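Local structure of esterase (uncultured bacterium FLS12, 4RGY) at residues A[9-14]-A[100-105]; A[86-89]-A[93-96]; A[196-201]-A[232-237]. The protein hydrolyses esters, being a low-temperature-active alkaline esterase with the fold of the alpha/beta-hydrolases. One frame throughout, in Å; residues are numbered along the deposited sequence.

Contact 1. Residues A[9-14]-A[100-105]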
loop_
_atom_site.group_PDB
_atom_site.type_symbol
_atom_site.label_atom_id
_atom_site.label_comp_id
_atom_site.label_asym_id
_atom_site.label_seq_id
_atom_site.Cartn_x
_atom_site.Cartn_y
_atom_site.Cartn_z
ATOM N N PHE A 9 -7.865 -3.052 -8.246
ATOM C CA PHE A 9 -8.551 -3.915 -9.195
ATOM C C PHE A 9 -9.328 -3.067 -10.190
ATOM O O PHE A 9 -9.458 -1.857 -10.022
ATOM C CB PHE A 9 -9.520 -4.850 -8.452
ATOM C CG PHE A 9 -10.629 -4.122 -7.746
ATOM C CD1 PHE A 9 -10.443 -3.617 -6.465
ATOM C CD2 PHE A 9 -11.856 -3.930 -8.364
ATOM C CE1 PHE A 9 -11.464 -2.926 -5.820
ATOM C CE2 PHE A 9 -12.881 -3.242 -7.725
ATOM C CZ PHE A 9 -12.677 -2.741 -6.451
ATOM N N PHE A 10 -9.851 -3.707 -11.228
ATOM C CA PHE A 10 -10.603 -2.986 -12.241
ATOM C C PHE A 10 -12.095 -3.200 -12.092
ATOM O O PHE A 10 -12.558 -4.342 -11.970
ATOM C CB PHE A 10 -10.164 -3.406 -13.655
ATOM C CG PHE A 10 -10.739 -2.535 -14.737
ATOM C CD1 PHE A 10 -10.162 -1.310 -15.019
ATOM C CD2 PHE A 10 -11.858 -2.932 -15.455
ATOM C CE1 PHE A 10 -10.683 -0.489 -15.999
ATOM C CE2 PHE A 10 -12.387 -2.118 -16.445
ATOM C CZ PHE A 10 -11.788 -0.896 -16.720
ATOM N N SER A 11 -12.850 -2.104 -12.112
ATOM C CA SER A 11 -14.301 -2.191 -12.129
ATOM C C SER A 11 -14.824 -2.014 -13.550
ATOM O O SER A 11 -14.675 -0.947 -14.156
ATOM C CB SER A 11 -14.939 -1.140 -11.219
ATOM O OG SER A 11 -16.333 -1.071 -11.483
ATOM N N ASP A 12 -15.431 -3.072 -14.079
ATOM C CA ASP A 12 -16.081 -3.025 -15.379
ATOM C C ASP A 12 -17.307 -2.110 -15.370
ATOM O O ASP A 12 -17.570 -1.398 -16.337
ATOM C CB ASP A 12 -16.476 -4.440 -15.809
ATOM C CG ASP A 12 -15.293 -5.239 -16.324
ATOM O OD1 ASP A 12 -14.664 -4.789 -17.307
ATOM O OD2 ASP A 12 -14.982 -6.302 -15.742
ATOM N N VAL A 13 -18.044 -2.112 -14.262
ATOM C CA VAL A 13 -19.223 -1.261 -14.157
ATOM C C VAL A 13 -18.852 0.218 -14.187
ATOM O O VAL A 13 -19.522 1.011 -14.850
ATOM C CB VAL A 13 -20.023 -1.587 -12.883
ATOM C CG1 VAL A 13 -21.041 -0.488 -12.572
ATOM C CG2 VAL A 13 -20.709 -2.946 -13.035
ATOM N N LEU A 14 -17.789 0.584 -13.474
ATOM C CA LEU A 14 -17.349 1.976 -13.425
ATOM C C LEU A 14 -16.457 2.327 -14.609
ATOM O O LEU A 14 -16.277 3.502 -14.932
ATOM C CB LEU A 14 -16.603 2.263 -12.124
ATOM C CG LEU A 14 -17.361 2.053 -10.814
ATOM C CD1 LEU A 14 -16.455 2.307 -9.609
ATOM C CD2 LEU A 14 -18.568 2.973 -10.773
ATOM N N SER A 100 -23.849 -2.599 -5.358
ATOM C CA SER A 100 -24.876 -3.609 -5.088
ATOM C C SER A 100 -24.680 -4.907 -5.867
ATOM O O SER A 100 -25.228 -5.945 -5.488
ATOM C CB SER A 100 -26.272 -3.044 -5.377
ATOM O OG SER A 100 -26.449 -2.800 -6.766
ATOM N N GLU A 101 -23.904 -4.856 -6.948
ATOM C CA GLU A 101 -23.735 -6.024 -7.812
ATOM C C GLU A 101 -22.269 -6.417 -7.993
ATOM O O GLU A 101 -21.843 -7.499 -7.576
ATOM C CB GLU A 101 -24.391 -5.788 -9.178
ATOM C CG GLU A 101 -25.873 -5.406 -9.132
ATOM C CD GLU A 101 -26.769 -6.566 -8.754
ATOM O OE1 GLU A 101 -26.310 -7.726 -8.835
ATOM O OE2 GLU A 101 -27.935 -6.321 -8.375
ATOM N N GLU A 102 -21.491 -5.542 -8.625
ATOM C CA GLU A 102 -20.133 -5.906 -9.009
ATOM C C GLU A 102 -19.175 -6.065 -7.839
ATOM O O GLU A 102 -18.387 -7.013 -7.784
ATOM C CB GLU A 102 -19.553 -4.908 -10.002
ATOM C CG GLU A 102 -18.290 -5.442 -10.663
ATOM C CD GLU A 102 -17.576 -4.417 -11.502
ATOM O OE1 GLU A 102 -17.637 -3.220 -11.171
ATOM O OE2 GLU A 102 -16.933 -4.818 -12.494
ATOM N N LEU A 103 -19.223 -5.128 -6.905
ATOM C CA LEU A 103 -18.264 -5.136 -5.812
ATOM C C LEU A 103 -18.360 -6.383 -4.937
ATOM O O LEU A 103 -17.333 -7.010 -4.676
ATOM C CB LEU A 103 -18.393 -3.865 -4.986
ATOM C CG LEU A 103 -17.355 -3.595 -3.916
ATOM C CD1 LEU A 103 -17.473 -2.181 -3.807
ATOM C CD2 LEU A 103 -17.683 -4.220 -2.585
ATOM N N PRO A 104 -19.574 -6.766 -4.490
ATOM C CA PRO A 104 -19.646 -8.008 -3.716
ATOM C C PRO A 104 -19.194 -9.219 -4.532
ATOM O O PRO A 104 -18.525 -10.103 -3.992
ATOM C CB PRO A 104 -21.128 -8.115 -3.352
ATOM C CG PRO A 104 -21.641 -6.718 -3.447
ATOM C CD PRO A 104 -20.882 -6.085 -4.557
ATOM N N ALA A 105 -19.530 -9.254 -5.818
ATOM C CA ALA A 105 -19.085 -10.350 -6.673
ATOM C C ALA A 105 -17.566 -10.405 -6.760
ATOM O O ALA A 105 -16.972 -11.482 -6.677
ATOM C CB ALA A 105 -19.695 -10.243 -8.070
HETATM O O HOH W 1 -14.605 -6.061 -13.165
#
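E102 spans the gap to S11 and D12 with a fully stretched side chain: chi1 of -166° turns CG opposite the backbone N, and the chain stays extended to the carboxylate. S11 meets it with OG likewise swung away from its own N (chi1 168°), which places the hydroxyl against E102 OE1 at 2.5 Å, a short hydrogen bond donated by the serine to the syn lone pair. The same OG accepts from L14 N at 3.0 Å, closing an ST motif, so that a serine suits a site needing one small group that both gives and receives. The other oxygen, E102 OE2, takes D12 N at 2.8 Å, again on the syn side, though this bond is well bent. V13 N points between the two oxygens and holds both only weakly, 3.3 Å from OE1. A glutamate fits because it has the reach, and its two oxygens can serve a hydroxyl and two neighbouring amides together. The grip falls where strand 2-11, at one edge of the sheet in this chain, ends and turns over into the antiparallel strand 16-25; E102 pins that turn to helix 95-110, while F9 reaches the same helix at L106. V13 runs alongside in the opposite direction, CG2 resting 3.8 Å from E102 CB. On the outer side, D12 OD2 comes within 4.1 Å of E102 OE2, two like charges on side chains that cross at about a right angle, their carboxylate planes 38° apart. A water bridges them, 2.6 Å from D12 OD2 and 2.7 Å from E102 OE2, and probably eases their repulsion.

Contact 2. Residues A[86-89]-A[93-96]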
loop_
_atom_site.group_PDB
_atom_site.type_symbol
_atom_site.label_atom_id
_atom_site.label_comp_id
_atom_site.label_asym_id
_atom_site.label_seq_id
_atom_site.Cartn_x
_atom_site.Cartn_y
_atom_site.Cartn_z
ATOM N N TYR A 86 -23.580 6.439 -3.323
ATOM C CA TYR A 86 -23.972 5.049 -3.602
ATOM C C TYR A 86 -25.107 5.010 -4.627
ATOM O O TYR A 86 -26.027 4.199 -4.533
ATOM C CB TYR A 86 -24.336 4.328 -2.280
ATOM C CG TYR A 86 -23.149 4.347 -1.339
ATOM C CD1 TYR A 86 -22.180 3.355 -1.386
ATOM C CD2 TYR A 86 -22.965 5.395 -0.441
ATOM C CE1 TYR A 86 -21.068 3.389 -0.561
ATOM C CE2 TYR A 86 -21.855 5.438 0.396
ATOM C CZ TYR A 86 -20.909 4.431 0.325
ATOM O OH TYR A 86 -19.784 4.460 1.111
ATOM N N THR A 87 -25.011 5.887 -5.621
ATOM C CA THR A 87 -26.071 6.087 -6.605
ATOM C C THR A 87 -25.559 5.880 -8.036
ATOM O O THR A 87 -24.408 6.217 -8.343
ATOM C CB THR A 87 -26.643 7.515 -6.455
ATOM O OG1 THR A 87 -27.146 7.678 -5.122
ATOM C CG2 THR A 87 -27.778 7.798 -7.445
ATOM N N ASP A 88 -26.393 5.301 -8.896
ATOM C CA ASP A 88 -26.111 5.328 -10.326
ATOM C C ASP A 88 -26.398 6.750 -10.775
ATOM O O ASP A 88 -27.548 7.153 -10.971
ATOM C CB ASP A 88 -26.957 4.307 -11.085
ATOM C CG ASP A 88 -26.427 2.893 -10.946
ATOM O OD1 ASP A 88 -25.279 2.716 -10.474
ATOM O OD2 ASP A 88 -27.137 1.935 -11.327
ATOM N N MET A 89 -25.332 7.528 -10.904
ATOM C CA MET A 89 -25.441 8.969 -11.045
ATOM C C MET A 89 -26.108 9.400 -12.339
ATOM O O MET A 89 -25.885 8.807 -13.394
ATOM C CB MET A 89 -24.050 9.588 -10.940
ATOM C CG MET A 89 -23.420 9.393 -9.561
ATOM S SD MET A 89 -21.733 10.031 -9.445
ATOM C CE MET A 89 -22.044 11.786 -9.545
ATOM N N LEU A 93 -20.849 8.102 -12.830
ATOM C CA LEU A 93 -20.683 6.673 -13.012
ATOM C C LEU A 93 -21.718 5.888 -12.228
ATOM O O LEU A 93 -22.436 6.430 -11.367
ATOM C CB LEU A 93 -19.276 6.243 -12.602
ATOM C CG LEU A 93 -18.150 7.018 -13.298
ATOM C CD1 LEU A 93 -16.772 6.566 -12.798
ATOM C CD2 LEU A 93 -18.248 6.862 -14.807
ATOM N N GLN A 94 -21.775 4.597 -12.518
ATOM C CA GLN A 94 -22.817 3.734 -11.984
ATOM C C GLN A 94 -22.432 3.128 -10.642
ATOM O O GLN A 94 -22.221 1.922 -10.526
ATOM C CB GLN A 94 -23.153 2.643 -13.004
ATOM C CG GLN A 94 -23.691 3.198 -14.322
ATOM C CD GLN A 94 -25.099 3.757 -14.204
ATOM O OE1 GLN A 94 -25.295 4.953 -13.967
ATOM N NE2 GLN A 94 -26.090 2.891 -14.377
ATOM N N TYR A 95 -22.366 3.976 -9.617
ATOM C CA TYR A 95 -21.888 3.536 -8.305
ATOM C C TYR A 95 -22.855 2.634 -7.524
ATOM O O TYR A 95 -22.421 1.862 -6.682
ATOM C CB TYR A 95 -21.479 4.730 -7.454
ATOM C CG TYR A 95 -20.222 5.428 -7.934
ATOM C CD1 TYR A 95 -18.968 4.992 -7.535
ATOM C CD2 TYR A 95 -20.304 6.534 -8.766
ATOM C CE1 TYR A 95 -17.819 5.647 -7.968
ATOM C CE2 TYR A 95 -19.179 7.191 -9.191
ATOM C CZ TYR A 95 -17.947 6.746 -8.782
ATOM O OH TYR A 95 -16.827 7.417 -9.225
ATOM N N TRP A 96 -24.154 2.734 -7.800
ATOM C CA TRP A 96 -25.117 1.811 -7.192
ATOM C C TRP A 96 -24.995 0.409 -7.776
ATOM O O TRP A 96 -24.970 -0.579 -7.032
ATOM C CB TRP A 96 -26.545 2.308 -7.386
ATOM C CG TRP A 96 -27.586 1.266 -7.044
ATOM C CD1 TRP A 96 -28.415 0.626 -7.924
ATOM C CD2 TRP A 96 -27.924 0.764 -5.736
ATOM N NE1 TRP A 96 -29.243 -0.243 -7.249
ATOM C CE2 TRP A 96 -28.963 -0.180 -5.910
ATOM C CE3 TRP A 96 -27.434 1.001 -4.443
ATOM C CZ2 TRP A 96 -29.536 -0.871 -4.838
ATOM C CZ3 TRP A 96 -28.011 0.320 -3.378
ATOM C CH2 TRP A 96 -29.050 -0.609 -3.585
#
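The isolated beta bridge of D88 with Q94 leads into the first turn of helix 95-110, where Q94 holds the N-cap position and centres an inverse gamma turn. M89 N gives L93 O a hydrogen bond of 3.1 Å; the partner bond, Y95 N to T87 O, is weak. The D88 carboxylate lies stacked on the Q94 amide, planes 24° apart, with Q94 NE2 3.4 Å from D88 CG; the glutamine bends back at chi2 (-72°) to achieve this. With an alanine at Q94, the D88 carboxylate would probably lose the amide stacked on it and a gap would open there, although T97 would still hold OD2. D88 OD2 also bonds T97 OG1 and lies at the edge of the W96 ring, 3.9 Å from CD1. M89 SD sits obliquely beside the Y95 ring, 3.8 Å from CE2, a Met-aromatic contact that suits a flexible sulfur side chain. Y95 OH bonds H82 ND1, and Y86 OH bonds H50 O. With the Y86 side chain touching the probable nucleophile elbow, the loop and helix start fit the strand-loop-helix connections that surround the active site in alpha/beta-hydrolases.

Contact 3. Residues A[196-201]-A[232-237]; sequences ERMAQS and LGLDFM
M198 and L234 form the tight half of this contact: M198 CG presses on L234 CD1 at 3.4 Å, closer than carbon atoms usually pack, and the two chains cross at about a right angle. M198 pays for its place with an unusual chi2 of 123°, midway between staggered positions, which carries its sulfur end away from L234. A long flexible methionine and a branched leucine suit this buried spot, since both are apolar and the methionine's flexible chain can turn aside where the leucine methyl presses on it. Toward solvent the fit is looser. A199 CB, short enough to let the chains approach, lies 3.9 Å from L232 CB, and L232 CD1 only brushes the helix backbone at E196 N, 3.8 Å away. E196 adds no more than its aliphatic part, with CG 4.1 Å from L232 CD1, and its exposed carboxylate extends beyond. Between the two leucines G233 takes a positive phi of 89° in a Schellman motif, a backbone shape suited to a residue without a side chain, which turns the chain from helix 219-232 to strand 236-241. The contact thus packs helix 191-200 on this turn, with A195 touching both leucines, V229 of helix 219-232 and L208 of strand 207-213 flanking L234, and P140, V205 and P206 around M198.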
loop_
_atom_site.group_PDB
_atom_site.type_symbol
_atom_site.label_atom_id
_atom_site.label_comp_id
_atom_site.label_asym_id
_atom_site.label_seq_id
_atom_site.Cartn_x
_atom_site.Cartn_y
_atom_site.Cartn_z
ATOM N N GLU A 196 -41.481 2.461 3.706
ATOM C CA GLU A 196 -42.894 2.131 3.500
ATOM C C GLU A 196 -43.076 0.791 2.787
ATOM O O GLU A 196 -43.987 0.020 3.104
ATOM C CB GLU A 196 -43.632 3.254 2.753
ATOM C CG GLU A 196 -43.717 4.554 3.543
ATOM C CD GLU A 196 -44.783 5.491 3.024
ATOM O OE1 GLU A 196 -45.942 5.052 2.875
ATOM O OE2 GLU A 196 -44.457 6.667 2.760
ATOM N N ARG A 197 -42.214 0.502 1.813
ATOM C CA ARG A 197 -42.261 -0.802 1.159
ATOM C C ARG A 197 -41.998 -1.911 2.167
ATOM O O ARG A 197 -42.721 -2.910 2.215
ATOM C CB ARG A 197 -41.208 -0.917 0.057
ATOM C CG ARG A 197 -41.226 0.177 -0.979
ATOM C CD ARG A 197 -40.107 -0.111 -1.972
ATOM N NE ARG A 197 -40.006 0.905 -3.006
ATOM C CZ ARG A 197 -39.220 0.814 -4.076
ATOM N NH1 ARG A 197 -38.443 -0.247 -4.246
ATOM N NH2 ARG A 197 -39.202 1.797 -4.959
ATOM N N MET A 198 -40.951 -1.739 2.968
ATOM C CA MET A 198 -40.555 -2.768 3.916
ATOM C C MET A 198 -41.624 -3.049 4.967
ATOM O O MET A 198 -41.806 -4.189 5.385
ATOM C CB MET A 198 -39.249 -2.380 4.602
ATOM C CG MET A 198 -38.661 -3.498 5.431
ATOM S SD MET A 198 -37.000 -3.881 4.888
ATOM C CE MET A 198 -37.340 -3.974 3.127
ATOM N N ALA A 199 -42.341 -2.012 5.377
ATOM C CA ALA A 199 -43.346 -2.149 6.424
ATOM C C ALA A 199 -44.497 -3.055 5.988
ATOM O O ALA A 199 -45.208 -3.614 6.826
ATOM C CB ALA A 199 -43.861 -0.792 6.814
ATOM N N GLN A 200 -44.676 -3.195 4.675
ATOM C CA GLN A 200 -45.771 -3.993 4.126
ATOM C C GLN A 200 -45.280 -5.318 3.556
ATOM O O GLN A 200 -46.077 -6.136 3.090
ATOM C CB GLN A 200 -46.520 -3.214 3.043
ATOM C CG GLN A 200 -47.118 -1.915 3.524
ATOM C CD GLN A 200 -48.264 -1.427 2.650
ATOM O OE1 GLN A 200 -48.839 -2.188 1.865
ATOM N NE2 GLN A 200 -48.602 -0.152 2.785
ATOM N N SER A 201 -43.969 -5.529 3.595
ATOM C CA SER A 201 -43.374 -6.729 3.020
ATOM C C SER A 201 -43.738 -7.973 3.818
ATOM O O SER A 201 -43.765 -7.948 5.046
ATOM C CB SER A 201 -41.850 -6.582 2.952
ATOM O OG SER A 201 -41.226 -7.796 2.556
ATOM N N LEU A 232 -44.339 3.398 11.300
ATOM C CA LEU A 232 -44.690 2.348 10.346
ATOM C C LEU A 232 -44.707 0.959 10.957
ATOM O O LEU A 232 -45.276 0.038 10.369
ATOM C CB LEU A 232 -43.717 2.335 9.157
ATOM C CG LEU A 232 -43.704 3.532 8.216
ATOM C CD1 LEU A 232 -42.535 3.408 7.247
ATOM C CD2 LEU A 232 -45.009 3.607 7.452
ATOM N N GLY A 233 -44.073 0.794 12.119
ATOM C CA GLY A 233 -43.939 -0.524 12.715
ATOM C C GLY A 233 -42.707 -1.297 12.281
ATOM O O GLY A 233 -42.589 -2.488 12.572
ATOM N N LEU A 234 -41.787 -0.615 11.604
ATOM C CA LEU A 234 -40.564 -1.243 11.109
ATOM C C LEU A 234 -39.523 -1.302 12.226
ATOM O O LEU A 234 -39.090 -0.258 12.717
ATOM C CB LEU A 234 -40.053 -0.440 9.903
ATOM C CG LEU A 234 -38.888 -0.950 9.064
ATOM C CD1 LEU A 234 -39.186 -2.345 8.587
ATOM C CD2 LEU A 234 -38.662 -0.016 7.892
ATOM N N ASP A 235 -39.123 -2.518 12.616
ATOM C CA ASP A 235 -38.257 -2.765 13.781
ATOM C C ASP A 235 -36.799 -2.328 13.593
ATOM O O ASP A 235 -36.026 -2.990 12.890
ATOM C CB ASP A 235 -38.314 -4.255 14.173
ATOM C CG ASP A 235 -37.658 -4.552 15.537
ATOM O OD1 ASP A 235 -37.202 -3.619 16.234
ATOM O OD2 ASP A 235 -37.614 -5.744 15.918
ATOM N N PHE A 236 -36.440 -1.222 14.238
ATOM C CA PHE A 236 -35.072 -0.709 14.260
ATOM C C PHE A 236 -34.539 -0.687 15.682
ATOM O O PHE A 236 -35.269 -0.376 16.638
ATOM C CB PHE A 236 -35.027 0.743 13.768
ATOM C CG PHE A 236 -34.773 0.906 12.294
ATOM C CD1 PHE A 236 -35.802 0.736 11.378
ATOM C CD2 PHE A 236 -33.520 1.302 11.830
ATOM C CE1 PHE A 236 -35.584 0.914 10.028
ATOM C CE2 PHE A 236 -33.289 1.479 10.470
ATOM C CZ PHE A 236 -34.331 1.291 9.570
ATOM N N MET A 237 -33.262 -1.006 15.832
ATOM C CA MET A 237 -32.550 -0.620 17.030
ATOM C C MET A 237 -32.103 0.807 16.784
ATOM O O MET A 237 -31.357 1.066 15.831
ATOM C CB MET A 237 -31.345 -1.532 17.277
ATOM C CG MET A 237 -30.383 -1.011 18.327
ATOM S SD MET A 237 -31.107 -0.919 19.972
ATOM C CE MET A 237 -31.622 -2.616 20.205
#

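Contacts 1 and 2 share helix 95-110 and adjoin, their centres 11 Å apart: V13 CG1 lies 3.4 Å from Q94 O, and L14 CD2 packs 3.8 Å from Y95 CD1. The turn after strand 2-11 therefore rests on the start of the same helix whose E102, further along, grips it. Contact 3 stands away, its centre about 30 Å from that of contact 1 and 25 Å from that of contact 2, with nearest atoms about 9 Å apart in the latter pair. Contacts 1 and 3 involve the two outermost strands of the one sheet. Contact 2 comes near the probable Ser-His-Asp site, through the side chain of Y86.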